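Side-chain contacts in glycosyl hydrolase family 10 (Bacteroides intestinalis DSM 17393, PDB 4QPW), which binds xylan chains, here xylohexaose, as a carbohydrate-binding module of a larger multidomain enzyme that probably hydrolyses O-glycosidic bonds: residues Asn19-Asn22 and Thr28-Ile31; Ile42-Ala47 and His52-His57; Gly82-Gly87 and Ile132-Val137. One frame throughout, in Å; residues are numbered along the deposited sequence.

Contact 1 of 3, residues Asn19-Asn22 and Thr28-Ile31; sequences NEVN and TTTI. With XYP (beta-D-xylopyranose), chain B.
Glu-20 OE1 accepts a hydrogen bond of 2.6 Å from O3 of the xylose of chain B, and Gln-55 NE2 reaches the same oxygen more weakly. The other carboxylate oxygen is used as well: O2 of that xylose donates to Glu-20 OE2 over 2.8 Å. Two neighbouring sugar hydroxyls thus share one carboxylate, a pairing that fixes how the group is rotated and suits an acid with two acceptor atoms. CG stands opposite the backbone N (chi1 -176°) and the chain is extended beyond it, which carries the carboxylate out to the sugar. Were a leucine to stand here, both hydroxyls would probably lose their acceptor and Gln-55 NE2 would lose its weak partner. Because residues alternate along a strand, Val-21 and Asn-19 face the other way, into the layer between two sheets. This is a beta-sandwich: 19-21 is an outermost strand of one sheet and 29-31 belongs to the other, their axes 8.8 Å apart and nearly antiparallel at 173°. Val-21 spreads its two methyls over both partners. CG1 meets Thr-29 CB tip to tip at 3.9 Å, while CG2 slides past Ile-31 CD1 at 3.7 Å. Threonine suits its place because its methyl also faces Val-21, while its OG1 is satisfied by Val-25 O. Ile-31 stretches its long branch across the gap, where CD1 also comes within 4.1 Å of Asn-19 OD1. The amide nitrogen of Asn-19 is bonded to Phe-17 O.

Contact 2 of 3, residues Ile42-Ala47 and His52-His57; sequences IKTSVA and HFIQYH. With XYP (beta-D-xylopyranose), chain C; XYP (beta-D-xylopyranose), chain B.
Ile-42 and Tyr-56 meet in the filling of a beta-sandwich, on strands 39-44 and 54-57 of opposite sheets that run almost antiparallel with axes 10.0 Å apart. At that spacing side chains must bridge the layer, and large ones do so here. The aromatic part is a CH-pi contact: Ile-42 CG1 lies over one face of the Tyr-56 ring, offset toward CZ, 3.9 Å from its centroid and 20° off the normal. The second torsion of Ile-42 departs from the staggered positions (chi2 98°), placing CD1 just beyond the CE2-CZ edge of the ring, 3.5 Å from Tyr-56 CE2. Tyrosine offers a broad face to the isoleucine and a hydroxyl that is hydrogen-bonded to Ser-125 OG. Purely aliphatic contacts continue down the interface. The CG2 methyls of Ile-42 and Ile-54 pass each other at 4.2 Å. Thr-44 CG2 presses on Ile-54 CD1 at 3.4 Å, tighter than usual for two carbons. That threonine gives its methyl to the core, while OG1 is bonded to Phe-128 O and Gly-130 N, so a buried polar atom is well provided for. Sugar binding lies on the outer side, where Gln-55 of strand 54-57 and His-52 of the 3-10 turn before it belong to the glycan pocket. The His-52 ring has C4 of the xylose of chain C over the centre of one face, and Phe-53 brings its CD1 edge to the opposite face, toward the rim. Gln-55 spans two sugars with the two ends of one amide: OE1 accepts from O2 of the xylose of chain C at 2.6 Å. NE2 donates to O4 of the xylose of chain B, the glycosidic oxygen between those sugars, 3.1 Å away with an N-H...O angle of 162°.

Contact 3 of 3, residues Gly82-Gly87 and Ile132-Val137; sequences GKLNFG and IQIKYV
Strands 82-89 and 130-141 belong to facing sheets and pass at a slant, with the CA atoms of Leu-84 and Ile-132 8.8 Å apart, so that side chains alone span the gap. Leu-84 points into it and divides its fork between two isoleucines. Its CD1 meets Ile-132 CD1 at 4.1 Å, the two side chains lying crosswise, and its CD2 stands 4.2 Å from Ile-134 CD1. The isoleucines sit two residues apart on one strand and share the same torsions, with CG1 opposite the carbonyl carbon and CD1 extended (chi2 172° in both), so both CD1 atoms reach toward the leucine. A branched tip suits Leu-84, since two methyls can serve two partners, and long unbranched ends on the isoleucines carry the contact across the layer. Between them Gln-133 turns to the opposite face of its sheet, where its amide is bonded to Arg-77 and Glu-41. The contact lies near the centre of this helix-free module: Met-74 of strand 69-78 packs on Leu-84, Phe-101 of strand 95-101 touches both Leu-84 and Ile-132, and Ile-42 of strand 39-44 lies beside Ile-134.

The three contacts bridge the same two sheets, following one another from the edge of the sandwich toward its centre. Contacts 1 and 2 have centres about 5 Å apart and are joined through the backbone, Glu-20 N to Gln-55 O at 2.8 Å; both touch the xylose of chain B, so neighbouring strands present Glu-20 and Gln-55 to the glycan together. Contact 3 lies deeper, its centre about 11 Å from that of contact 2 and about 15 Å from that of contact 1. Tyr-56 OH meets Leu-84 CD1 at 3.4 Å, making contacts 2 and 3 one continuous core. The Leu-84 side chain remains about 13 Å from a bound xylose.

Contact 1 of 3, residues Asn19-Asn22 and Thr28-Ile31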
loop_
_atom_site.group_PDB
_atom_site.type_symbol
_atom_site.label_atom_id
_atom_site.label_comp_id
_atom_site.label_asym_id
_atom_site.label_seq_id
_atom_site.Cartn_x
_atom_site.Cartn_y
_atom_site.Cartn_z
ATOM N N ASN A 19 -6.141 8.312 4.726
ATOM C CA ASN A 19 -6.894 7.116 4.496
ATOM C C ASN A 19 -8.376 7.427 4.536
ATOM O O ASN A 19 -8.814 8.459 5.078
ATOM C CB ASN A 19 -6.533 6.019 5.418
ATOM C CG ASN A 19 -6.761 6.361 6.833
ATOM O OD1 ASN A 19 -7.901 6.066 7.353
ATOM N ND2 ASN A 19 -5.886 7.063 7.531
ATOM N N GLU A 20 -9.188 6.567 3.905
ATOM C CA GLU A 20 -10.638 6.801 3.846
ATOM C C GLU A 20 -11.308 5.445 3.836
ATOM O O GLU A 20 -11.240 4.688 2.883
ATOM C CB GLU A 20 -11.026 7.585 2.653
ATOM C CG GLU A 20 -12.530 7.959 2.581
ATOM C CD GLU A 20 -12.734 8.812 1.356
ATOM O OE1 GLU A 20 -12.746 8.324 0.281
ATOM O OE2 GLU A 20 -12.532 10.051 1.384
ATOM N N VAL A 21 -12.048 5.194 4.912
ATOM C CA VAL A 21 -12.924 3.998 5.032
ATOM C C VAL A 21 -14.354 4.503 4.745
ATOM O O VAL A 21 -14.851 5.365 5.492
ATOM C CB VAL A 21 -12.828 3.386 6.391
ATOM C CG1 VAL A 21 -13.787 2.204 6.541
ATOM C CG2 VAL A 21 -11.435 2.912 6.704
ATOM N N ASN A 22 -14.916 4.087 3.660
ATOM C CA ASN A 22 -16.323 4.436 3.389
ATOM C C ASN A 22 -17.199 4.030 4.564
ATOM O O ASN A 22 -17.041 3.062 5.219
ATOM C CB ASN A 22 -16.753 3.687 2.131
ATOM C CG ASN A 22 -18.052 4.210 1.553
ATOM O OD1 ASN A 22 -19.138 3.843 2.098
ATOM N ND2 ASN A 22 -18.004 5.044 0.619
ATOM N N THR A 28 -16.598 -2.181 10.963
ATOM C CA THR A 28 -15.993 -3.472 10.845
ATOM C C THR A 28 -14.544 -3.412 10.242
ATOM O O THR A 28 -13.992 -4.461 9.929
ATOM C CB THR A 28 -16.900 -4.407 10.048
ATOM O OG1 THR A 28 -17.307 -3.771 8.887
ATOM C CG2 THR A 28 -18.147 -4.791 10.888
ATOM N N THR A 29 -14.007 -2.207 10.131
ATOM C CA THR A 29 -12.678 -1.963 9.465
ATOM C C THR A 29 -11.846 -1.177 10.414
ATOM O O THR A 29 -12.287 -0.181 11.020
ATOM C CB THR A 29 -12.916 -1.210 8.210
ATOM O OG1 THR A 29 -13.842 -1.883 7.339
ATOM C CG2 THR A 29 -11.579 -0.996 7.458
ATOM N N THR A 30 -10.532 -1.518 10.480
ATOM C CA THR A 30 -9.553 -0.716 11.173
ATOM C C THR A 30 -8.287 -0.607 10.335
ATOM O O THR A 30 -7.878 -1.558 9.668
ATOM C CB THR A 30 -9.186 -1.225 12.549
ATOM O OG1 THR A 30 -8.726 -2.441 12.520
ATOM C CG2 THR A 30 -10.407 -1.365 13.403
ATOM N N ILE A 31 -7.686 0.563 10.330
ATOM C CA ILE A 31 -6.370 0.853 9.690
ATOM C C ILE A 31 -5.444 1.507 10.694
ATOM O O ILE A 31 -5.807 2.562 11.283
ATOM C CB ILE A 31 -6.540 1.772 8.473
ATOM C CG1 ILE A 31 -7.457 1.192 7.430
ATOM C CG2 ILE A 31 -5.188 2.142 7.888
ATOM C CD1 ILE A 31 -7.793 2.131 6.315
HETATM C C1 XYP B . -10.214 11.982 -2.577
HETATM C C2 XYP B . -11.571 11.594 -1.933
HETATM C C3 XYP B . -11.780 10.138 -2.279
HETATM C C4 XYP B . -11.570 9.824 -3.717
HETATM C C5 XYP B . -10.216 10.319 -4.190
HETATM O O2 XYP B . -11.612 11.816 -0.531
HETATM O O3 XYP B . -13.113 9.694 -1.873
HETATM O O4 XYP B . -11.590 8.390 -3.902
HETATM O O5 XYP B . -10.114 11.737 -3.933
#

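Contact 2 of 3, residues Ile42-Ala47 and His52-His57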
loop_
_atom_site.group_PDB
_atom_site.type_symbol
_atom_site.label_atom_id
_atom_site.label_comp_id
_atom_site.label_asym_id
_atom_site.label_seq_id
_atom_site.Cartn_x
_atom_site.Cartn_y
_atom_site.Cartn_z
ATOM N N ILE A 42 -4.399 -3.563 8.215
ATOM C CA ILE A 42 -5.750 -3.225 7.694
ATOM C C ILE A 42 -6.611 -4.471 7.995
ATOM O O ILE A 42 -6.378 -5.560 7.398
ATOM C CB ILE A 42 -5.765 -2.873 6.248
ATOM C CG1 ILE A 42 -4.771 -1.694 5.992
ATOM C CG2 ILE A 42 -7.187 -2.569 5.777
ATOM C CD1 ILE A 42 -3.403 -2.128 5.463
ATOM N N LYS A 43 -7.560 -4.345 8.924
ATOM C CA LYS A 43 -8.398 -5.474 9.332
ATOM C C LYS A 43 -9.831 -5.234 8.987
ATOM O O LYS A 43 -10.380 -4.177 9.307
ATOM C CB LYS A 43 -8.292 -5.685 10.795
ATOM C CG LYS A 43 -7.084 -6.279 11.284
ATOM C CD LYS A 43 -7.344 -6.824 12.708
ATOM C CE LYS A 43 -8.591 -7.681 12.689
ATOM N NZ LYS A 43 -8.454 -8.911 13.510
ATOM N N THR A 44 -10.448 -6.223 8.377
ATOM C CA THR A 44 -11.843 -6.145 7.888
ATOM C C THR A 44 -12.554 -7.404 8.267
ATOM O O THR A 44 -12.022 -8.526 8.212
ATOM C CB THR A 44 -11.961 -6.009 6.453
ATOM O OG1 THR A 44 -11.163 -7.048 5.842
ATOM C CG2 THR A 44 -11.490 -4.671 5.959
ATOM N N SER A 45 -13.839 -7.266 8.716
ATOM C CA SER A 45 -14.715 -8.483 8.907
ATOM C C SER A 45 -15.805 -8.504 7.940
ATOM O O SER A 45 -16.505 -9.584 7.841
ATOM C CB SER A 45 -15.173 -8.607 10.349
ATOM O OG SER A 45 -16.007 -7.545 10.671
ATOM N N VAL A 46 -16.069 -7.503 7.153
ATOM C CA VAL A 46 -17.153 -7.416 6.154
ATOM C C VAL A 46 -16.579 -6.834 4.881
ATOM O O VAL A 46 -16.008 -5.686 4.909
ATOM C CB VAL A 46 -18.379 -6.554 6.644
ATOM C CG1 VAL A 46 -19.416 -6.483 5.559
ATOM C CG2 VAL A 46 -18.941 -7.103 7.935
ATOM N N ALA A 47 -16.725 -7.462 3.747
ATOM C CA ALA A 47 -16.270 -6.881 2.473
ATOM C C ALA A 47 -17.038 -5.670 2.148
ATOM O O ALA A 47 -18.340 -5.639 2.325
ATOM C CB ALA A 47 -16.421 -7.898 1.362
ATOM N N HIS A 52 -12.492 0.381 -3.717
ATOM C CA HIS A 52 -11.971 1.647 -3.233
ATOM C C HIS A 52 -12.629 2.116 -1.975
ATOM O O HIS A 52 -12.169 3.138 -1.452
ATOM C CB HIS A 52 -12.050 2.727 -4.297
ATOM C CG HIS A 52 -13.435 3.281 -4.588
ATOM N ND1 HIS A 52 -13.972 4.423 -4.035
ATOM C CD2 HIS A 52 -14.369 2.761 -5.388
ATOM C CE1 HIS A 52 -15.231 4.587 -4.509
ATOM N NE2 HIS A 52 -15.454 3.608 -5.347
ATOM N N PHE A 53 -13.659 1.418 -1.477
ATOM C CA PHE A 53 -14.243 1.854 -0.238
ATOM C C PHE A 53 -13.383 1.613 0.973
ATOM O O PHE A 53 -13.697 2.073 2.061
ATOM C CB PHE A 53 -15.580 1.081 -0.062
ATOM C CG PHE A 53 -16.760 1.700 -0.795
ATOM C CD1 PHE A 53 -16.659 2.578 -1.725
ATOM C CD2 PHE A 53 -18.056 1.284 -0.407
ATOM C CE1 PHE A 53 -17.826 3.140 -2.389
ATOM C CE2 PHE A 53 -19.199 1.801 -1.091
ATOM C CZ PHE A 53 -19.103 2.705 -2.018
ATOM N N ILE A 54 -12.240 0.855 0.851
ATOM C CA ILE A 54 -11.202 0.835 1.902
ATOM C C ILE A 54 -9.913 1.230 1.193
ATOM O O ILE A 54 -9.359 0.396 0.421
ATOM C CB ILE A 54 -11.109 -0.452 2.595
ATOM C CG1 ILE A 54 -12.465 -0.864 3.222
ATOM C CG2 ILE A 54 -10.027 -0.372 3.673
ATOM C CD1 ILE A 54 -12.460 -2.208 3.878
ATOM N N GLN A 55 -9.533 2.490 1.319
ATOM C CA GLN A 55 -8.353 3.034 0.565
ATOM C C GLN A 55 -7.495 3.835 1.474
ATOM O O GLN A 55 -7.971 4.470 2.444
ATOM C CB GLN A 55 -8.811 3.816 -0.662
ATOM C CG GLN A 55 -9.625 5.067 -0.333
ATOM C CD GLN A 55 -10.009 5.853 -1.555
ATOM O OE1 GLN A 55 -9.324 5.853 -2.580
ATOM N NE2 GLN A 55 -11.172 6.522 -1.487
ATOM N N TYR A 56 -6.169 3.783 1.230
ATOM C CA TYR A 56 -5.229 4.328 2.187
ATOM C C TYR A 56 -3.911 4.558 1.480
ATOM O O TYR A 56 -3.481 3.737 0.660
ATOM C CB TYR A 56 -5.092 3.378 3.405
ATOM C CG TYR A 56 -5.010 1.914 3.109
ATOM C CD1 TYR A 56 -6.190 1.151 2.898
ATOM C CD2 TYR A 56 -3.820 1.227 2.978
ATOM C CE1 TYR A 56 -6.171 -0.147 2.509
ATOM C CE2 TYR A 56 -3.772 -0.072 2.652
ATOM C CZ TYR A 56 -4.937 -0.797 2.390
ATOM O OH TYR A 56 -4.863 -2.139 2.084
ATOM N N HIS A 57 -3.237 5.619 1.865
ATOM C CA HIS A 57 -1.852 5.802 1.373
ATOM C C HIS A 57 -0.956 4.977 2.237
ATOM O O HIS A 57 -1.016 4.989 3.490
ATOM C CB HIS A 57 -1.419 7.259 1.492
ATOM C CG HIS A 57 -2.161 8.196 0.580
ATOM N ND1 HIS A 57 -1.889 9.555 0.617
ATOM C CD2 HIS A 57 -3.132 7.985 -0.355
ATOM C CE1 HIS A 57 -2.693 10.150 -0.259
ATOM N NE2 HIS A 57 -3.455 9.247 -0.847
HETATM C C1 XYP C . -11.624 7.972 -5.231
HETATM C C2 XYP C . -10.924 6.646 -5.332
HETATM C C3 XYP C . -11.022 6.065 -6.734
HETATM C C4 XYP C . -12.519 6.023 -7.138
HETATM C C5 XYP C . -13.130 7.352 -6.896
HETATM O O2 XYP C . -9.538 6.802 -5.024
HETATM O O3 XYP C . -10.426 4.735 -6.743
HETATM O O4 XYP C . -12.559 5.617 -8.513
HETATM O O5 XYP C . -13.053 7.745 -5.541
HETATM C C1 XYP B . -10.214 11.982 -2.577
HETATM C C2 XYP B . -11.571 11.594 -1.933
HETATM C C3 XYP B . -11.780 10.138 -2.279
HETATM C C4 XYP B . -11.570 9.824 -3.717
HETATM C C5 XYP B . -10.216 10.319 -4.190
HETATM O O2 XYP B . -11.612 11.816 -0.531
HETATM O O3 XYP B . -13.113 9.694 -1.873
HETATM O O4 XYP B . -11.590 8.390 -3.902
HETATM O O5 XYP B . -10.114 11.737 -3.933
#

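Contact 3 of 3, residues Gly82-Gly87 and Ile132-Val137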
loop_
_atom_site.group_PDB
_atom_site.type_symbol
_atom_site.label_atom_id
_atom_site.label_comp_id
_atom_site.label_asym_id
_atom_site.label_seq_id
_atom_site.Cartn_x
_atom_site.Cartn_y
_atom_site.Cartn_z
ATOM N N GLY A 82 -5.174 -13.014 -1.004
ATOM C CA GLY A 82 -5.984 -11.949 -1.511
ATOM C C GLY A 82 -5.199 -11.016 -2.359
ATOM O O GLY A 82 -3.999 -11.280 -2.658
ATOM N N LYS A 83 -5.860 -9.956 -2.845
ATOM C CA LYS A 83 -5.272 -9.002 -3.734
ATOM C C LYS A 83 -5.310 -7.569 -3.202
ATOM O O LYS A 83 -6.322 -7.121 -2.643
ATOM C CB LYS A 83 -6.006 -9.041 -5.087
ATOM C CG LYS A 83 -5.537 -8.081 -6.140
ATOM C CD LYS A 83 -6.369 -8.014 -7.411
ATOM C CE LYS A 83 -5.875 -9.126 -8.265
ATOM N NZ LYS A 83 -6.974 -9.620 -9.158
ATOM N N LEU A 84 -4.161 -6.897 -3.347
ATOM C CA LEU A 84 -3.901 -5.474 -2.947
ATOM C C LEU A 84 -3.903 -4.661 -4.284
ATOM O O LEU A 84 -3.028 -5.020 -5.085
ATOM C CB LEU A 84 -2.522 -5.418 -2.079
ATOM C CG LEU A 84 -2.329 -4.272 -1.301
ATOM C CD1 LEU A 84 -3.349 -4.135 -0.172
ATOM C CD2 LEU A 84 -0.933 -4.270 -0.693
ATOM N N ASN A 85 -4.730 -3.735 -4.580
ATOM C CA ASN A 85 -4.585 -2.860 -5.714
ATOM C C ASN A 85 -3.842 -1.604 -5.335
ATOM O O ASN A 85 -3.995 -1.128 -4.166
ATOM C CB ASN A 85 -5.949 -2.480 -6.280
ATOM C CG ASN A 85 -6.639 -3.710 -6.835
ATOM O OD1 ASN A 85 -7.336 -4.398 -6.084
ATOM N ND2 ASN A 85 -6.265 -4.111 -7.956
ATOM N N PHE A 86 -3.037 -1.033 -6.196
ATOM C CA PHE A 86 -2.290 0.176 -5.906
ATOM C C PHE A 86 -2.157 1.042 -7.053
ATOM O O PHE A 86 -2.274 0.569 -8.252
ATOM C CB PHE A 86 -0.935 -0.169 -5.234
ATOM C CG PHE A 86 -0.040 -0.950 -6.115
ATOM C CD1 PHE A 86 0.592 -0.389 -7.156
ATOM C CD2 PHE A 86 0.076 -2.309 -5.918
ATOM C CE1 PHE A 86 1.360 -1.134 -8.022
ATOM C CE2 PHE A 86 0.844 -3.065 -6.801
ATOM C CZ PHE A 86 1.460 -2.463 -7.810
ATOM N N GLY A 87 -1.822 2.302 -6.834
ATOM C CA GLY A 87 -1.334 3.202 -7.859
ATOM C C GLY A 87 -0.250 4.061 -7.295
ATOM O O GLY A 87 -0.362 4.485 -6.108
ATOM N N ILE A 132 -4.698 -7.649 6.462
ATOM C CA ILE A 132 -3.528 -7.324 5.601
ATOM C C ILE A 132 -2.501 -6.664 6.474
ATOM O O ILE A 132 -2.799 -5.743 7.258
ATOM C CB ILE A 132 -3.980 -6.437 4.467
ATOM C CG1 ILE A 132 -4.990 -7.164 3.584
ATOM C CG2 ILE A 132 -2.747 -5.953 3.701
ATOM C CD1 ILE A 132 -5.610 -6.256 2.556
ATOM N N GLN A 133 -1.245 -7.105 6.376
ATOM C CA GLN A 133 -0.101 -6.480 7.066
ATOM C C GLN A 133 0.957 -6.047 6.072
ATOM O O GLN A 133 1.274 -6.783 5.114
ATOM C CB GLN A 133 0.461 -7.468 8.045
ATOM C CG GLN A 133 -0.562 -7.829 9.165
ATOM C CD GLN A 133 0.012 -8.801 10.188
ATOM O OE1 GLN A 133 0.843 -9.637 9.849
ATOM N NE2 GLN A 133 -0.369 -8.643 11.394
ATOM N N ILE A 134 1.447 -4.812 6.250
ATOM C CA ILE A 134 2.432 -4.193 5.346
ATOM C C ILE A 134 3.598 -3.766 6.184
ATOM O O ILE A 134 3.496 -2.968 7.102
ATOM C CB ILE A 134 1.787 -3.028 4.581
ATOM C CG1 ILE A 134 0.659 -3.543 3.706
ATOM C CG2 ILE A 134 2.885 -2.309 3.766
ATOM C CD1 ILE A 134 -0.179 -2.449 3.054
ATOM N N LYS A 135 4.792 -4.339 5.896
ATOM C CA LYS A 135 5.960 -4.069 6.706
ATOM C C LYS A 135 6.733 -2.775 6.290
ATOM O O LYS A 135 7.248 -2.106 7.179
ATOM C CB LYS A 135 6.898 -5.290 6.582
ATOM C CG LYS A 135 7.990 -5.429 7.548
ATOM C CD LYS A 135 7.459 -5.800 8.928
ATOM C CE LYS A 135 8.588 -6.015 9.956
ATOM N NZ LYS A 135 8.056 -6.253 11.317
ATOM N N TYR A 136 6.804 -2.534 5.010
ATOM C CA TYR A 136 7.549 -1.366 4.480
ATOM C C TYR A 136 7.133 -1.147 3.076
ATOM O O TYR A 136 6.592 -2.043 2.400
ATOM C CB TYR A 136 9.102 -1.543 4.580
ATOM C CG TYR A 136 9.648 -2.760 3.855
ATOM C CD1 TYR A 136 9.824 -2.768 2.475
ATOM C CD2 TYR A 136 9.973 -3.930 4.537
ATOM C CE1 TYR A 136 10.383 -3.856 1.825
ATOM C CE2 TYR A 136 10.490 -5.017 3.915
ATOM C CZ TYR A 136 10.637 -4.977 2.580
ATOM O OH TYR A 136 11.174 -6.115 1.848
ATOM N N VAL A 137 7.463 0.073 2.603
ATOM C CA VAL A 137 7.327 0.476 1.222
ATOM C C VAL A 137 8.577 1.202 0.788
ATOM O O VAL A 137 9.062 2.082 1.545
ATOM C CB VAL A 137 6.082 1.423 1.046
ATOM C CG1 VAL A 137 5.907 1.792 -0.376
ATOM C CG2 VAL A 137 4.825 0.750 1.565
#